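Local coordinates for protein beta-galactosidase (Geobacillus stearothermophilus, PDB 4OIF) that probably hydrolyses terminal non-reducing beta-D-galactose residues of beta-D-galactosides, as a zinc-binding trimeric enzyme of glycoside hydrolase family 42, at residues A189-S194 / H198-W203; I212-H215 / G219-L222; V479-I484 / L511-G516. All blocks are in the same frame, centred on the assembly; numbering follows the deposited sequence.

Contact 1: residues A189-S194 / H198-W203; sequences AAWWTS and HTYTDW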
loop_
_atom_site.group_PDB
_atom_site.type_symbol
_atom_site.label_atom_id
_atom_site.label_comp_id
_atom_site.label_asym_id
_atom_site.label_seq_id
_atom_site.Cartn_x
_atom_site.Cartn_y
_atom_site.Cartn_z
ATOM N N ALA A 189 -6.636 32.826 -15.275
ATOM C CA ALA A 189 -6.641 33.624 -14.058
ATOM C C ALA A 189 -7.282 32.849 -12.917
ATOM O O ALA A 189 -6.768 32.814 -11.808
ATOM C CB ALA A 189 -7.381 34.944 -14.283
ATOM N N ALA A 190 -8.417 32.227 -13.209
ATOM C CA ALA A 190 -9.126 31.417 -12.234
ATOM C C ALA A 190 -8.262 30.278 -11.692
ATOM O O ALA A 190 -8.305 29.971 -10.507
ATOM C CB ALA A 190 -10.403 30.860 -12.854
ATOM N N TRP A 191 -7.487 29.645 -12.567
ATOM C CA TRP A 191 -6.740 28.447 -12.181
ATOM C C TRP A 191 -5.327 28.731 -11.711
ATOM O O TRP A 191 -4.629 27.806 -11.282
ATOM C CB TRP A 191 -6.656 27.475 -13.347
ATOM C CG TRP A 191 -7.923 26.824 -13.683
ATOM C CD1 TRP A 191 -9.137 27.007 -13.077
ATOM C CD2 TRP A 191 -8.126 25.865 -14.713
ATOM N NE1 TRP A 191 -10.085 26.210 -13.675
ATOM C CE2 TRP A 191 -9.486 25.500 -14.683
ATOM C CE3 TRP A 191 -7.289 25.273 -15.657
ATOM C CZ2 TRP A 191 -10.022 24.574 -15.559
ATOM C CZ3 TRP A 191 -7.823 24.363 -16.532
ATOM C CH2 TRP A 191 -9.176 24.019 -16.479
ATOM N N TRP A 192 -4.908 29.994 -11.821
ATOM C CA TRP A 192 -3.547 30.432 -11.472
ATOM C C TRP A 192 -2.487 29.621 -12.231
ATOM O O TRP A 192 -1.538 29.091 -11.638
ATOM C CB TRP A 192 -3.317 30.335 -9.954
ATOM C CG TRP A 192 -2.278 31.303 -9.444
ATOM C CD1 TRP A 192 -0.984 31.022 -9.135
ATOM C CD2 TRP A 192 -2.448 32.715 -9.214
ATOM N NE1 TRP A 192 -0.336 32.162 -8.723
ATOM C CE2 TRP A 192 -1.210 33.216 -8.764
ATOM C CE3 TRP A 192 -3.525 33.596 -9.342
ATOM C CZ2 TRP A 192 -1.017 34.558 -8.438
ATOM C CZ3 TRP A 192 -3.336 34.925 -9.017
ATOM C CH2 TRP A 192 -2.088 35.396 -8.571
ATOM N N THR A 193 -2.649 29.535 -13.546
ATOM C CA THR A 193 -1.801 28.671 -14.356
ATOM C C THR A 193 -0.415 29.246 -14.613
ATOM O O THR A 193 0.452 28.538 -15.129
ATOM C CB THR A 193 -2.444 28.359 -15.713
ATOM O OG1 THR A 193 -2.822 29.579 -16.356
ATOM C CG2 THR A 193 -3.668 27.488 -15.521
ATOM N N SER A 194 -0.197 30.508 -14.256
ATOM C CA SER A 194 1.138 31.085 -14.355
ATOM C C SER A 194 2.151 30.285 -13.541
ATOM O O SER A 194 3.313 30.157 -13.918
ATOM C CB SER A 194 1.127 32.540 -13.890
ATOM O OG SER A 194 0.462 32.657 -12.648
ATOM N N HIS A 198 2.272 26.888 -16.513
ATOM C CA HIS A 198 1.162 26.067 -16.964
ATOM C C HIS A 198 0.130 26.844 -17.782
ATOM O O HIS A 198 -0.894 26.289 -18.174
ATOM C CB HIS A 198 0.494 25.410 -15.753
ATOM C CG HIS A 198 1.280 24.265 -15.190
ATOM N ND1 HIS A 198 1.117 23.802 -13.900
ATOM C CD2 HIS A 198 2.238 23.490 -15.751
ATOM C CE1 HIS A 198 1.936 22.785 -13.695
ATOM N NE2 HIS A 198 2.628 22.577 -14.802
ATOM N N THR A 199 0.414 28.115 -18.057
ATOM C CA THR A 199 -0.509 28.960 -18.807
ATOM C C THR A 199 -0.894 28.351 -20.156
ATOM O O THR A 199 -0.035 27.961 -20.956
ATOM C CB THR A 199 0.076 30.360 -19.055
ATOM O OG1 THR A 199 0.532 30.922 -17.816
ATOM C CG2 THR A 199 -0.973 31.274 -19.686
ATOM N N TYR A 200 -2.196 28.264 -20.401
ATOM C CA TYR A 200 -2.683 27.674 -21.640
ATOM C C TYR A 200 -2.837 28.746 -22.699
ATOM O O TYR A 200 -3.412 29.799 -22.438
ATOM C CB TYR A 200 -4.018 26.964 -21.413
ATOM C CG TYR A 200 -3.949 25.803 -20.453
ATOM C CD1 TYR A 200 -3.371 24.589 -20.828
ATOM C CD2 TYR A 200 -4.460 25.913 -19.165
ATOM C CE1 TYR A 200 -3.314 23.508 -19.947
ATOM C CE2 TYR A 200 -4.411 24.842 -18.283
ATOM C CZ TYR A 200 -3.841 23.645 -18.679
ATOM O OH TYR A 200 -3.788 22.588 -17.797
ATOM N N THR A 201 -2.340 28.481 -23.900
ATOM C CA THR A 201 -2.427 29.468 -24.969
ATOM C C THR A 201 -3.352 29.011 -26.096
ATOM O O THR A 201 -3.519 29.708 -27.092
ATOM C CB THR A 201 -1.027 29.808 -25.532
ATOM O OG1 THR A 201 -0.261 28.609 -25.705
ATOM C CG2 THR A 201 -0.294 30.731 -24.573
ATOM N N ASP A 202 -3.971 27.848 -25.925
ATOM C CA ASP A 202 -4.998 27.383 -26.856
ATOM C C ASP A 202 -5.856 26.345 -26.158
ATOM O O ASP A 202 -5.329 25.492 -25.438
ATOM C CB ASP A 202 -4.377 26.786 -28.128
ATOM C CG ASP A 202 -5.406 26.547 -29.232
ATOM O OD1 ASP A 202 -6.060 25.475 -29.256
ATOM O OD2 ASP A 202 -5.557 27.444 -30.085
ATOM N N TRP A 203 -7.166 26.409 -26.380
ATOM C CA TRP A 203 -8.111 25.478 -25.767
ATOM C C TRP A 203 -7.785 24.007 -26.027
ATOM O O TRP A 203 -8.111 23.148 -25.219
ATOM C CB TRP A 203 -9.529 25.758 -26.259
ATOM C CG TRP A 203 -10.067 27.064 -25.817
ATOM C CD1 TRP A 203 -10.109 28.221 -26.539
ATOM C CD2 TRP A 203 -10.639 27.366 -24.538
ATOM N NE1 TRP A 203 -10.681 29.223 -25.793
ATOM C CE2 TRP A 203 -11.015 28.727 -24.562
ATOM C CE3 TRP A 203 -10.871 26.621 -23.379
ATOM C CZ2 TRP A 203 -11.610 29.358 -23.471
ATOM C CZ3 TRP A 203 -11.464 27.252 -22.289
ATOM C CH2 TRP A 203 -11.827 28.603 -22.346
HETATM O O HOH W 1 -0.470 26.348 -12.353
HETATM O O HOH W 2 -1.632 32.597 -16.858
#
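Thr193 and Tyr200 meet at about a right angle, the methyl CG2 of the threonine lying 3.9 Å from CE2 of the ring. Trp191 reaches the same corner from the helix end: its CZ3 stands 3.9 Å from Tyr200 CE2, and the tyrosine carbon lies at the edge of the indole, near its plane. With CG anti to the carbonyl carbon (chi1 -63°), Tyr200 brings its ring toward Trp191 and Thr193, and His198 O comes to lie over one face, 3.6 Å above the centre of the Tyr200 ring. A broad aromatic ring suits this place because it can meet a methyl and an indole edge together.

The other branch of Thr193 is polar. OG1 bonds to Asn188 and also takes a water at 3.3 Å that reaches Thr199 OG1. A valine in its place would keep the methyl contact but would probably cost Asn188 OD1 this hydroxyl partner and the water one of its two contacts.

Main chain closes the loop: His198 N gives a weak, bent bond to Thr193 O (2.8 Å, 126° at the hydrogen). The imidazole leads away, its NE2 bonding Gly118 O of the second subunit, while Trp191 NE1 finds Asp223 on helix 218-246. Trp192, at positive phi (55°), ends helix 184-191 in a Schellman motif, and the chain then returns past Thr193 where two subunits of the GH42 trimer meet.

Contact 2: residues I212-H215 / G219-L222; sequences IGEH and GLNL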
loop_
_atom_site.group_PDB
_atom_site.type_symbol
_atom_site.label_atom_id
_atom_site.label_comp_id
_atom_site.label_asym_id
_atom_site.label_seq_id
_atom_site.Cartn_x
_atom_site.Cartn_y
_atom_site.Cartn_z
ATOM N N ILE A 212 -0.573 10.664 -14.941
ATOM C CA ILE A 212 0.588 10.673 -15.833
ATOM C C ILE A 212 0.654 11.959 -16.643
ATOM O O ILE A 212 1.417 12.049 -17.616
ATOM C CB ILE A 212 0.602 9.478 -16.816
ATOM C CG1 ILE A 212 -0.620 9.517 -17.737
ATOM C CG2 ILE A 212 0.707 8.162 -16.068
ATOM C CD1 ILE A 212 -0.423 8.745 -19.056
ATOM N N GLY A 213 -0.136 12.947 -16.229
ATOM C CA GLY A 213 -0.147 14.246 -16.869
ATOM C C GLY A 213 -0.155 15.397 -15.869
ATOM O O GLY A 213 0.830 15.675 -15.189
ATOM N N GLU A 214 -1.285 16.087 -15.794
ATOM C CA GLU A 214 -1.422 17.246 -14.937
ATOM C C GLU A 214 -2.341 16.930 -13.763
ATOM O O GLU A 214 -3.506 16.621 -13.961
ATOM C CB GLU A 214 -1.977 18.426 -15.729
ATOM C CG GLU A 214 -2.042 19.705 -14.931
ATOM C CD GLU A 214 -0.680 20.102 -14.398
ATOM O OE1 GLU A 214 -0.357 19.740 -13.234
ATOM O OE2 GLU A 214 0.073 20.755 -15.158
ATOM N N HIS A 215 -1.830 17.006 -12.543
ATOM C CA HIS A 215 -2.666 16.761 -11.373
ATOM C C HIS A 215 -2.335 17.768 -10.276
ATOM O O HIS A 215 -2.740 17.603 -9.128
ATOM C CB HIS A 215 -2.483 15.326 -10.869
ATOM C CG HIS A 215 -1.053 14.937 -10.689
ATOM N ND1 HIS A 215 -0.309 15.329 -9.597
ATOM C CD2 HIS A 215 -0.218 14.219 -11.479
ATOM C CE1 HIS A 215 0.922 14.862 -9.717
ATOM N NE2 HIS A 215 1.002 14.184 -10.851
ATOM N N GLY A 219 -7.606 24.141 -9.799
ATOM C CA GLY A 219 -8.775 24.633 -10.515
ATOM C C GLY A 219 -9.188 23.683 -11.619
ATOM O O GLY A 219 -10.378 23.503 -11.887
ATOM N N LEU A 220 -8.193 23.066 -12.255
ATOM C CA LEU A 220 -8.446 22.027 -13.243
ATOM C C LEU A 220 -9.097 20.822 -12.572
ATOM O O LEU A 220 -10.068 20.288 -13.081
ATOM C CB LEU A 220 -7.155 21.617 -13.959
ATOM C CG LEU A 220 -7.199 20.341 -14.813
ATOM C CD1 LEU A 220 -8.310 20.387 -15.865
ATOM C CD2 LEU A 220 -5.853 20.067 -15.478
ATOM N N ASN A 221 -8.568 20.390 -11.433
ATOM C CA ASN A 221 -9.142 19.234 -10.743
ATOM C C ASN A 221 -10.615 19.462 -10.364
ATOM O O ASN A 221 -11.498 18.609 -10.613
ATOM C CB ASN A 221 -8.309 18.904 -9.501
ATOM C CG ASN A 221 -6.857 18.637 -9.831
ATOM O OD1 ASN A 221 -6.541 18.138 -10.903
ATOM N ND2 ASN A 221 -5.971 18.952 -8.905
ATOM N N LEU A 222 -10.864 20.636 -9.789
ATOM C CA LEU A 222 -12.191 21.055 -9.363
ATOM C C LEU A 222 -13.156 21.135 -10.550
ATOM O O LEU A 222 -14.206 20.481 -10.557
ATOM C CB LEU A 222 -12.092 22.405 -8.653
ATOM C CG LEU A 222 -13.346 23.010 -8.019
ATOM C CD1 LEU A 222 -13.997 22.053 -7.023
ATOM C CD2 LEU A 222 -12.977 24.324 -7.335
#
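The carboxylate of Glu214, whose aliphatic stem rests on Leu220, is gripped at both oxygens: OE1 is hydrogen-bonded to Thr216 OG1 and OE2 to Gly118 N of the second subunit. Glutamate suits a buried place of this kind because it can answer two donors while its methylenes still pack. Its CG runs anti to the backbone N (chi1 -175°), which sets it against Leu220 CD2 at 3.9 Å, the two side chains crossing obliquely; a bend at the next bond then carries the carboxylate off. The branched leucine also touches Tyr200 and Pro209.

Gly213 and Glu214 together stand opposite Ser210, a classic beta bulge. Gly213 combines phi -136° with psi -110°, a backbone shape that glycine adopts readily and most residues avoid; its carbonyl oxygen holds a glycerol, probably from the crystallisation liquor.

Asn221, one residue further along helix 218-246, approaches the backbone of His215 with its amide. ND2 lies 3.5 Å from His215 O without making a hydrogen bond to it, and its bond goes instead to Asp427 OD2. The amide oxygen OD1 of Asn221 comes to 4.1 Å from His215 CA.

Contact 3: residues V479-I484 / L511-G516; sequences VSEETI and LAYLGG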
loop_
_atom_site.group_PDB
_atom_site.type_symbol
_atom_site.label_atom_id
_atom_site.label_comp_id
_atom_site.label_asym_id
_atom_site.label_seq_id
_atom_site.Cartn_x
_atom_site.Cartn_y
_atom_site.Cartn_z
ATOM N N VAL A 479 -15.809 29.091 -0.247
ATOM C CA VAL A 479 -17.099 29.777 -0.204
ATOM C C VAL A 479 -17.097 30.981 -1.157
ATOM O O VAL A 479 -16.129 31.725 -1.229
ATOM C CB VAL A 479 -17.443 30.236 1.240
ATOM C CG1 VAL A 479 -16.480 31.328 1.710
ATOM C CG2 VAL A 479 -18.890 30.695 1.325
ATOM N N SER A 480 -18.179 31.166 -1.897
ATOM C CA SER A 480 -18.253 32.264 -2.854
ATOM C C SER A 480 -18.631 33.570 -2.177
ATOM O O SER A 480 -19.142 33.573 -1.056
ATOM C CB SER A 480 -19.269 31.946 -3.968
ATOM O OG SER A 480 -20.617 31.991 -3.500
ATOM N N GLU A 481 -18.395 34.678 -2.872
ATOM C CA GLU A 481 -18.850 35.981 -2.414
ATOM C C GLU A 481 -20.353 35.960 -2.169
ATOM O O GLU A 481 -20.847 36.520 -1.187
ATOM C CB GLU A 481 -18.508 37.064 -3.436
ATOM C CG GLU A 481 -17.030 37.299 -3.652
ATOM C CD GLU A 481 -16.509 38.478 -2.852
ATOM O OE1 GLU A 481 -17.066 38.751 -1.773
ATOM O OE2 GLU A 481 -15.556 39.141 -3.312
ATOM N N GLU A 482 -21.068 35.296 -3.067
ATOM C CA GLU A 482 -22.515 35.254 -3.028
ATOM C C GLU A 482 -23.041 34.511 -1.795
ATOM O O GLU A 482 -23.957 34.997 -1.101
ATOM C CB GLU A 482 -23.031 34.620 -4.312
ATOM C CG GLU A 482 -24.487 34.223 -4.280
ATOM C CD GLU A 482 -24.927 33.618 -5.596
ATOM O OE1 GLU A 482 -24.802 34.308 -6.628
ATOM O OE2 GLU A 482 -25.376 32.450 -5.606
ATOM N N THR A 483 -22.456 33.347 -1.514
ATOM C CA THR A 483 -22.811 32.601 -0.306
ATOM C C THR A 483 -22.463 33.390 0.951
ATOM O O THR A 483 -23.227 33.384 1.912
ATOM C CB THR A 483 -22.109 31.233 -0.223
ATOM O OG1 THR A 483 -22.513 30.411 -1.326
ATOM C CG2 THR A 483 -22.466 30.535 1.091
ATOM N N ILE A 484 -21.309 34.055 0.947
ATOM C CA ILE A 484 -20.939 34.929 2.057
ATOM C C ILE A 484 -22.001 36.008 2.285
ATOM O O ILE A 484 -22.412 36.239 3.403
ATOM C CB ILE A 484 -19.572 35.612 1.830
ATOM C CG1 ILE A 484 -18.431 34.616 2.007
ATOM C CG2 ILE A 484 -19.370 36.742 2.824
ATOM C CD1 ILE A 484 -17.065 35.183 1.598
ATOM N N LEU A 511 -9.242 29.865 -5.260
ATOM C CA LEU A 511 -8.306 30.974 -5.257
ATOM C C LEU A 511 -8.345 31.619 -3.871
ATOM O O LEU A 511 -9.421 31.911 -3.346
ATOM C CB LEU A 511 -8.684 31.964 -6.347
ATOM C CG LEU A 511 -7.686 32.468 -7.380
ATOM C CD1 LEU A 511 -6.687 31.399 -7.780
ATOM C CD2 LEU A 511 -8.475 32.977 -8.597
ATOM N N ALA A 512 -7.181 31.800 -3.258
ATOM C CA ALA A 512 -7.101 32.398 -1.928
ATOM C C ALA A 512 -7.648 33.830 -1.897
ATOM O O ALA A 512 -7.313 34.641 -2.768
ATOM C CB ALA A 512 -5.670 32.378 -1.437
ATOM N N TYR A 513 -8.502 34.125 -0.911
ATOM C CA TYR A 513 -8.938 35.503 -0.643
ATOM C C TYR A 513 -7.736 36.291 -0.159
ATOM O O TYR A 513 -6.975 35.827 0.698
ATOM C CB TYR A 513 -10.055 35.564 0.407
ATOM C CG TYR A 513 -11.416 35.167 -0.102
ATOM C CD1 TYR A 513 -12.178 36.055 -0.850
ATOM C CD2 TYR A 513 -11.952 33.904 0.173
ATOM C CE1 TYR A 513 -13.430 35.702 -1.330
ATOM C CE2 TYR A 513 -13.215 33.542 -0.298
ATOM C CZ TYR A 513 -13.943 34.452 -1.049
ATOM O OH TYR A 513 -15.185 34.121 -1.534
ATOM N N LEU A 514 -7.552 37.478 -0.710
ATOM C CA LEU A 514 -6.340 38.221 -0.436
ATOM C C LEU A 514 -6.587 39.342 0.554
ATOM O O LEU A 514 -7.689 39.877 0.644
ATOM C CB LEU A 514 -5.760 38.790 -1.729
ATOM C CG LEU A 514 -5.252 37.836 -2.813
ATOM C CD1 LEU A 514 -4.505 38.653 -3.862
ATOM C CD2 LEU A 514 -4.361 36.738 -2.242
ATOM N N GLY A 515 -5.553 39.694 1.302
ATOM C CA GLY A 515 -5.581 40.929 2.060
ATOM C C GLY A 515 -6.345 40.779 3.344
ATOM O O GLY A 515 -6.985 41.706 3.820
ATOM N N GLY A 516 -6.280 39.584 3.906
ATOM C CA GLY A 516 -6.971 39.317 5.142
ATOM C C GLY A 516 -8.351 38.781 4.868
ATOM O O GLY A 516 -8.800 38.699 3.733
#
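One strong polar bond joins the segments: Tyr513 OH donates to Val479 O at 2.6 Å. The hydroxyl stands 18° out of the carbonyl plane, with a C=O...O angle of 149°, while the acceptor oxygen lies at the ring edge, in the plane of the ring. Tyrosine suits the task because its long rigid ring carries a donor across to a backbone whose nearest CA, that of Val479, is 10.0 Å from Tyr513 CA; CG anti to the carbonyl carbon (chi1 -76°) aims it at the helix start. Glu481 CD also lies at the ring edge, near its plane, and OE1 of this glutamate is hydrogen-bonded to His518 NE2.

Two apolar contacts flank the phenol end of the ring. Ile484 comes from the opposite direction and brings its CD1 to 4.2 Å from Tyr513 CZ, and Val479 CG1 sits 4.4 Å from Tyr513 CE2.

Helix 481-492, whose first turn receives the tyrosine, forms the connection of a beta-alpha-beta crossover between the adjacent parallel strands 470-473 and 496-500 of the trimerisation domain, which is assigned to the class I glutamine amidotransferase-like superfamily.

A capping bond shapes this helix start. Ser480 is the N-cap: its OG accepts from Thr483 N at 3.0 Å in a nearly straight bond, serine being short enough to reach back to that amide. Ser480 O accepts the first helical backbone bond, from Ile484 N. On the loop side, Ala512 O is bound by Arg366 NE of the second subunit.

Contacts 1 and 2 adjoin, with centres 12 Å apart: Tyr200 OH is 4.0 Å from Leu220 CD2, and His198 CE1 is 3.1 Å from Glu214 OE2. That histidine and glutamate both bond to the backbone of Gly118 of the second subunit, the residue before Arg119, a predicted substrate-binding residue, so contacts 1 and 2 meet the neighbour close in sequence to its probable active site. Contact 3, in the trimerisation domain, has its centre 21 Å from that of contact 1, yet Leu511 CD1 touches Ala190 O at 3.5 Å; contact 2 stays about 7 Å from it between nearest atoms. The zinc lies elsewhere: the Leu220 side chain is about 12 Å from that of its ligand Cys168.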